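Local coordinates for flavin-dependent monooxygenase, oxygenase subunit HsaA (Mycobacterium tuberculosis, PDB 3AFF), which probably hydroxylates the phenolic ring of the secosteroid 3-HSA to a catechol with reduced flavin and dioxygen, as the oxygenase component in mycobacterial cholesterol breakdown, at residues 292-295 / 296-300; 332-335 / 336-340. All coordinates share one frame; numbering follows the deposited sequence.

Interaction 1. Residues 292-295 / 296-300; sequences AAWR and QLIGN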
ATOM      1  N   ALA A 292       2.866   0.058 -27.961  1.00 25.04           N
ATOM      2  CA  ALA A 292       3.833   0.304 -26.861  1.00 24.37           C
ATOM      3  C   ALA A 292       4.971  -0.752 -26.854  1.00 23.12           C
ATOM      4  O   ALA A 292       6.112  -0.404 -26.589  1.00 23.80           O
ATOM      5  CB  ALA A 292       3.150   0.371 -25.467  1.00 24.17           C
ATOM      6  N   ALA A 293       4.648  -2.015 -27.146  1.00 23.82           N
ATOM      7  CA  ALA A 293       5.630  -3.117 -27.166  1.00 22.72           C
ATOM      8  C   ALA A 293       6.643  -2.817 -28.286  1.00 23.30           C
ATOM      9  O   ALA A 293       7.863  -2.945 -28.101  1.00 22.70           O
ATOM     10  CB  ALA A 293       4.916  -4.482 -27.438  1.00 22.55           C
ATOM     11  N   TRP A 294       6.123  -2.402 -29.441  1.00 23.54           N
ATOM     12  CA  TRP A 294       6.979  -1.996 -30.548  1.00 24.02           C
ATOM     13  C   TRP A 294       7.906  -0.785 -30.262  1.00 25.70           C
ATOM     14  O   TRP A 294       9.142  -0.878 -30.494  1.00 25.38           O
ATOM     15  CB  TRP A 294       6.207  -1.814 -31.865  1.00 23.78           C
ATOM     16  CG  TRP A 294       7.154  -1.350 -32.985  1.00 22.87           C
ATOM     17  CD1 TRP A 294       7.301  -0.058 -33.463  1.00 23.23           C
ATOM     18  CD2 TRP A 294       8.168  -2.155 -33.666  1.00 22.89           C
ATOM     19  NE1 TRP A 294       8.309  -0.021 -34.452  1.00 22.21           N
ATOM     20  CE2 TRP A 294       8.851  -1.286 -34.592  1.00 22.30           C
ATOM     21  CE3 TRP A 294       8.526  -3.514 -33.616  1.00 19.87           C
ATOM     22  CZ2 TRP A 294       9.851  -1.750 -35.477  1.00 22.68           C
ATOM     23  CZ3 TRP A 294       9.579  -3.983 -34.503  1.00 22.94           C
ATOM     24  CH2 TRP A 294      10.212  -3.094 -35.405  1.00 24.05           C
ATOM     25  N   ARG A 295       7.345   0.338 -29.798  1.00 25.44           N
ATOM     26  CA  ARG A 295       8.178   1.511 -29.461  1.00 28.10           C
ATOM     27  C   ARG A 295       9.292   1.112 -28.522  1.00 25.74           C
ATOM     28  O   ARG A 295      10.405   1.569 -28.644  1.00 24.12           O
ATOM     29  CB  ARG A 295       7.394   2.574 -28.694  1.00 27.54           C
ATOM     30  CG  ARG A 295       6.332   3.378 -29.426  1.00 34.57           C
ATOM     31  CD  ARG A 295       5.668   4.362 -28.376  1.00 35.14           C
ATOM     32  NE  ARG A 295       4.223   4.094 -28.283  1.00 45.42           N
ATOM     33  CZ  ARG A 295       3.351   4.404 -29.247  1.00 52.62           C
ATOM     34  NH1 ARG A 295       3.754   5.031 -30.366  1.00 57.84           N
ATOM     35  NH2 ARG A 295       2.075   4.097 -29.104  1.00 53.61           N
ATOM     36  N   GLN A 296       8.936   0.325 -27.505  1.00 25.54           N
ATOM     37  CA  GLN A 296       9.900  -0.147 -26.511  1.00 25.31           C
ATOM     38  C   GLN A 296      11.024  -1.002 -27.170  1.00 24.66           C
ATOM     39  O   GLN A 296      12.229  -0.687 -26.982  1.00 24.72           O
ATOM     40  CB  GLN A 296       9.142  -0.930 -25.432  1.00 26.31           C
ATOM     41  CG  GLN A 296       9.964  -1.545 -24.291  1.00 28.03           C
ATOM     42  CD  GLN A 296       9.062  -2.420 -23.355  1.00 30.89           C
ATOM     43  OE1 GLN A 296       8.264  -3.287 -23.821  1.00 34.76           O
ATOM     44  NE2 GLN A 296       9.136  -2.138 -22.035  1.00 38.86           N
ATOM     45  N   LEU A 297      10.663  -2.010 -27.971  1.00 21.54           N
ATOM     46  CA  LEU A 297      11.699  -2.884 -28.629  1.00 22.00           C
ATOM     47  C   LEU A 297      12.656  -2.134 -29.584  1.00 23.11           C
ATOM     48  O   LEU A 297      13.868  -2.292 -29.532  1.00 23.64           O
ATOM     49  CB  LEU A 297      11.016  -3.983 -29.442  1.00 20.88           C
ATOM     50  CG  LEU A 297      11.829  -5.198 -29.977  1.00 20.70           C
ATOM     51  CD1 LEU A 297      12.343  -6.025 -28.815  1.00 17.68           C
ATOM     52  CD2 LEU A 297      10.963  -6.027 -30.876  1.00 17.57           C
ATOM     53  N   ILE A 298      12.076  -1.345 -30.485  1.00 23.81           N
ATOM     54  CA  ILE A 298      12.817  -0.651 -31.521  1.00 24.07           C
ATOM     55  C   ILE A 298      13.526   0.540 -30.912  1.00 24.70           C
ATOM     56  O   ILE A 298      14.563   1.000 -31.410  1.00 25.28           O
ATOM     57  CB  ILE A 298      11.835  -0.242 -32.661  1.00 24.75           C
ATOM     58  CG1 ILE A 298      12.575  -0.090 -33.988  1.00 23.78           C
ATOM     59  CG2 ILE A 298      10.944   1.021 -32.247  1.00 25.48           C
ATOM     60  CD1 ILE A 298      13.382  -1.279 -34.401  1.00 21.98           C
ATOM     61  N   GLY A 299      12.972   1.039 -29.796  1.00 24.18           N
ATOM     62  CA  GLY A 299      13.629   2.066 -29.017  1.00 23.45           C
ATOM     63  C   GLY A 299      15.012   1.743 -28.494  1.00 22.54           C
ATOM     64  O   GLY A 299      15.886   2.617 -28.484  1.00 21.62           O
ATOM     65  N   ASN A 300      15.210   0.529 -27.967  1.00 22.00           N
ATOM     66  CA  ASN A 300      16.527   0.137 -27.494  1.00 21.31           C
ATOM     67  C   ASN A 300      17.512  -0.009 -28.661  1.00 20.95           C
ATOM     68  O   ASN A 300      18.673   0.302 -28.517  1.00 21.18           O
ATOM     69  CB  ASN A 300      16.372  -1.213 -26.777  1.00 22.42           C
ATOM     70  CG  ASN A 300      15.507  -1.084 -25.572  1.00 21.93           C
ATOM     71  OD1 ASN A 300      14.621  -1.902 -25.289  1.00 25.04           O
ATOM     72  ND2 ASN A 300      15.754  -0.041 -24.852  1.00 22.06           N
TER
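Arg295 O accepts the shortest polar bond of this helical turn, from Gly299 N at 2.9 Å, yet the bond is a bent one, with an N-H...O angle of 134°. One residue earlier the geometry is much better, Ile298 N meeting Trp294 O at 3.0 Å in a nearly straight bond. Above that bond the side chains of the same i to i+4 pair, Trp294 and Ile298, make the main apolar contact. The indole CG is anti to the backbone N (chi1 178°), which swings the ring along the helix surface toward the next turn. Ile298 CG2 sits over the five-membered ring, 3.9 Å from its centroid and 25° off the normal, a CH-pi contact. Ile298 CG1 and CD1 lie on the same face near the rim of the six-membered ring, with CG1 3.5 Å from Trp294 CZ2. Both residues belong to helix 286-309 of the acyl-CoA dehydrogenase-type C-terminal domain, where Trp294 also packs on helix 233-259 and forms a cation-pi pair with Arg73 of helix 65-76. Leu297 adds a looser flank, its CD2 lying 4.4 Å from Trp294 CZ3 at an oblique approach. On another side of the helix, Gln296 extends its chain, and OE1 is buried without a polar partner in the model. Arg295 carries its guanidinium back to Asp291, the preceding turn's carboxylate, in a salt bridge.

Interaction 2. Residues 332-335 / 336-340; sequences RSIA and SIDRL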
ATOM      1  N   ARG A 332       3.603  -8.821 -23.971  1.00 26.84           N
ATOM      2  CA  ARG A 332       2.486  -7.892 -24.200  1.00 28.82           C
ATOM      3  C   ARG A 332       1.772  -8.192 -25.524  1.00 28.16           C
ATOM      4  O   ARG A 332       0.530  -8.213 -25.595  1.00 27.69           O
ATOM      5  CB  ARG A 332       2.962  -6.448 -24.259  1.00 30.31           C
ATOM      6  CG  ARG A 332       3.413  -5.841 -22.939  1.00 36.09           C
ATOM      7  CD  ARG A 332       4.311  -4.580 -23.274  1.00 47.06           C
ATOM      8  NE  ARG A 332       3.705  -3.210 -23.365  1.00 54.25           N
ATOM      9  CZ  ARG A 332       2.673  -2.714 -22.649  1.00 58.31           C
ATOM     10  NH1 ARG A 332       2.009  -3.450 -21.734  1.00 60.67           N
ATOM     11  NH2 ARG A 332       2.289  -1.448 -22.850  1.00 56.80           N
ATOM     12  N   SER A 333       2.580  -8.372 -26.569  1.00 27.83           N
ATOM     13  CA  SER A 333       2.142  -8.690 -27.902  1.00 27.11           C
ATOM     14  C   SER A 333       1.339  -9.931 -27.940  1.00 26.07           C
ATOM     15  O   SER A 333       0.286  -9.936 -28.541  1.00 25.88           O
ATOM     16  CB  SER A 333       3.392  -8.873 -28.797  1.00 29.07           C
ATOM     17  OG  SER A 333       3.925  -7.592 -29.057  1.00 32.67           O
ATOM     18  N   ILE A 334       1.846 -11.015 -27.340  1.00 25.19           N
ATOM     19  CA  ILE A 334       1.175 -12.279 -27.376  1.00 25.21           C
ATOM     20  C   ILE A 334      -0.141 -12.158 -26.537  1.00 25.64           C
ATOM     21  O   ILE A 334      -1.200 -12.701 -26.919  1.00 24.85           O
ATOM     22  CB  ILE A 334       2.066 -13.480 -26.850  1.00 27.24           C
ATOM     23  CG1 ILE A 334       2.617 -14.347 -27.991  1.00 30.26           C
ATOM     24  CG2 ILE A 334       1.281 -14.495 -26.134  1.00 26.25           C
ATOM     25  CD1 ILE A 334       4.084 -14.024 -28.312  1.00 35.90           C
ATOM     26  N   ALA A 335      -0.075 -11.480 -25.408  1.00 24.55           N
ATOM     27  CA  ALA A 335      -1.294 -11.321 -24.551  1.00 25.55           C
ATOM     28  C   ALA A 335      -2.463 -10.709 -25.377  1.00 24.85           C
ATOM     29  O   ALA A 335      -3.563 -11.223 -25.384  1.00 26.27           O
ATOM     30  CB  ALA A 335      -0.971 -10.432 -23.406  1.00 24.54           C
ATOM     31  N   SER A 336      -2.172  -9.602 -26.069  1.00 25.91           N
ATOM     32  CA  SER A 336      -3.061  -8.947 -27.013  1.00 25.12           C
ATOM     33  C   SER A 336      -3.518  -9.867 -28.128  1.00 25.04           C
ATOM     34  O   SER A 336      -4.656  -9.849 -28.481  1.00 24.66           O
ATOM     35  CB  SER A 336      -2.336  -7.766 -27.635  1.00 25.20           C
ATOM     36  OG  SER A 336      -2.091  -6.763 -26.682  1.00 26.78           O
ATOM     37  N   ILE A 337      -2.620 -10.629 -28.743  1.00 24.95           N
ATOM     38  CA  ILE A 337      -3.051 -11.630 -29.720  1.00 25.56           C
ATOM     39  C   ILE A 337      -4.046 -12.626 -29.113  1.00 26.06           C
ATOM     40  O   ILE A 337      -5.035 -13.003 -29.755  1.00 26.92           O
ATOM     41  CB  ILE A 337      -1.849 -12.400 -30.345  1.00 26.42           C
ATOM     42  CG1 ILE A 337      -0.975 -11.446 -31.135  1.00 24.36           C
ATOM     43  CG2 ILE A 337      -2.338 -13.509 -31.218  1.00 25.90           C
ATOM     44  CD1 ILE A 337       0.306 -12.081 -31.674  1.00 25.45           C
ATOM     45  N   ASP A 338      -3.787 -13.065 -27.892  1.00 25.75           N
ATOM     46  CA  ASP A 338      -4.715 -13.907 -27.162  1.00 28.47           C
ATOM     47  C   ASP A 338      -6.142 -13.287 -26.949  1.00 28.51           C
ATOM     48  O   ASP A 338      -7.144 -13.954 -27.250  1.00 26.58           O
ATOM     49  CB  ASP A 338      -4.116 -14.332 -25.823  1.00 28.89           C
ATOM     50  CG  ASP A 338      -3.041 -15.440 -25.942  1.00 30.24           C
ATOM     51  OD1 ASP A 338      -2.874 -16.071 -27.021  1.00 30.93           O
ATOM     52  OD2 ASP A 338      -2.395 -15.692 -24.886  1.00 30.47           O
ATOM     53  N   ARG A 339      -6.209 -12.035 -26.456  1.00 29.46           N
ATOM     54  CA  ARG A 339      -7.503 -11.300 -26.325  1.00 30.47           C
ATOM     55  C   ARG A 339      -8.144 -11.205 -27.710  1.00 29.80           C
ATOM     56  O   ARG A 339      -9.288 -11.575 -27.916  1.00 30.21           O
ATOM     57  CB  ARG A 339      -7.359  -9.912 -25.642  1.00 31.22           C
ATOM     58  CG  ARG A 339      -6.664  -9.995 -24.252  1.00 35.49           C
ATOM     59  CD  ARG A 339      -6.833  -8.769 -23.252  1.00 35.66           C
ATOM     60  NE  ARG A 339      -5.605  -7.936 -23.241  1.00 47.15           N
ATOM     61  CZ  ARG A 339      -4.611  -8.076 -22.359  1.00 46.88           C
ATOM     62  NH1 ARG A 339      -3.531  -7.316 -22.464  1.00 47.66           N
ATOM     63  NH2 ARG A 339      -4.711  -8.968 -21.369  1.00 45.37           N
ATOM     64  N   LEU A 340      -7.390 -10.776 -28.695  1.00 28.11           N
ATOM     65  CA  LEU A 340      -7.962 -10.734 -30.011  1.00 27.32           C
ATOM     66  C   LEU A 340      -8.549 -12.028 -30.535  1.00 27.28           C
ATOM     67  O   LEU A 340      -9.636 -12.002 -31.167  1.00 27.24           O
ATOM     68  CB  LEU A 340      -6.970 -10.173 -31.022  1.00 26.67           C
ATOM     69  CG  LEU A 340      -6.545  -8.746 -30.766  1.00 26.79           C
ATOM     70  CD1 LEU A 340      -5.458  -8.460 -31.817  1.00 29.44           C
ATOM     71  CD2 LEU A 340      -7.751  -7.814 -30.898  1.00 28.45           C
TER
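Asp338 and Ile334, four residues apart on helix 316-342, lie side by side and point the same way, above the bond from Asp338 N to Ile334 O (2.8 Å, N-H...O angle 165°). Followed outward, Asp338 begins with CB, 3.2 Å from Ala335 O. CG is anti to the carbonyl carbon (chi1 -76°), a torsion that lays the carboxylate back over the preceding turn and brings CG to 3.4 Å from Ile334 O. At the tip the two oxygens differ. OD2 comes within 4.1 Å of Ile334 CG2, an apolar neighbour, whereas OD1 accepts hydrogen bonds from His363 NE2 and Trp359 NE1 of helix 354-370. Ile334 packs on His363 and Arg366 and Ile337 on Trp359 and Ala362 of that helix, so the two hydrogen bonds sit within side-chain packing. In the helical acyl-CoA dehydrogenase-type C-terminal domain, helix 316-342 also packs against helices 286-309 and 233-259. Ile337 CG1 lies 3.3 Å from Ser333 O, while Ser333 OG bonds back to Ala329 O. Arg339, bent at chi3, folds back over the preceding turn: Ala335 O lies over one face of the guanidinium. Its long, weak ion pair is with Asp289 of helix 286-309. Two N-H donors converging on Asp338 OD1 should restrict the carboxylate's rotation and would be expected to stabilise its negative charge, despite the carbonyl oxygen of Ile334 close by.

In the fold
Interaction 1 lies on helix 286-309 and interaction 2 on helix 316-342, two helices that follow each other in the chain, so the contacts come in series. Their centres are 16 Å apart, on the same side of the chain's centre, and both fall in the acyl-CoA dehydrogenase-type C-terminal domain. The helices meet directly: Ala292 CB touches Arg332 NH2 at 3.3 Å, and Ala293 CB touches Ser333 OG at 3.6 Å. Helix 233-259 packs against residues of both. Residues inferred by similarity to bind FMN are near but not in contact: Ala369 is about 10 Å from Leu297 and about 8 Å from Ile334, side chain to side chain. Both contacts thus belong to the helical packing near the probable flavin site.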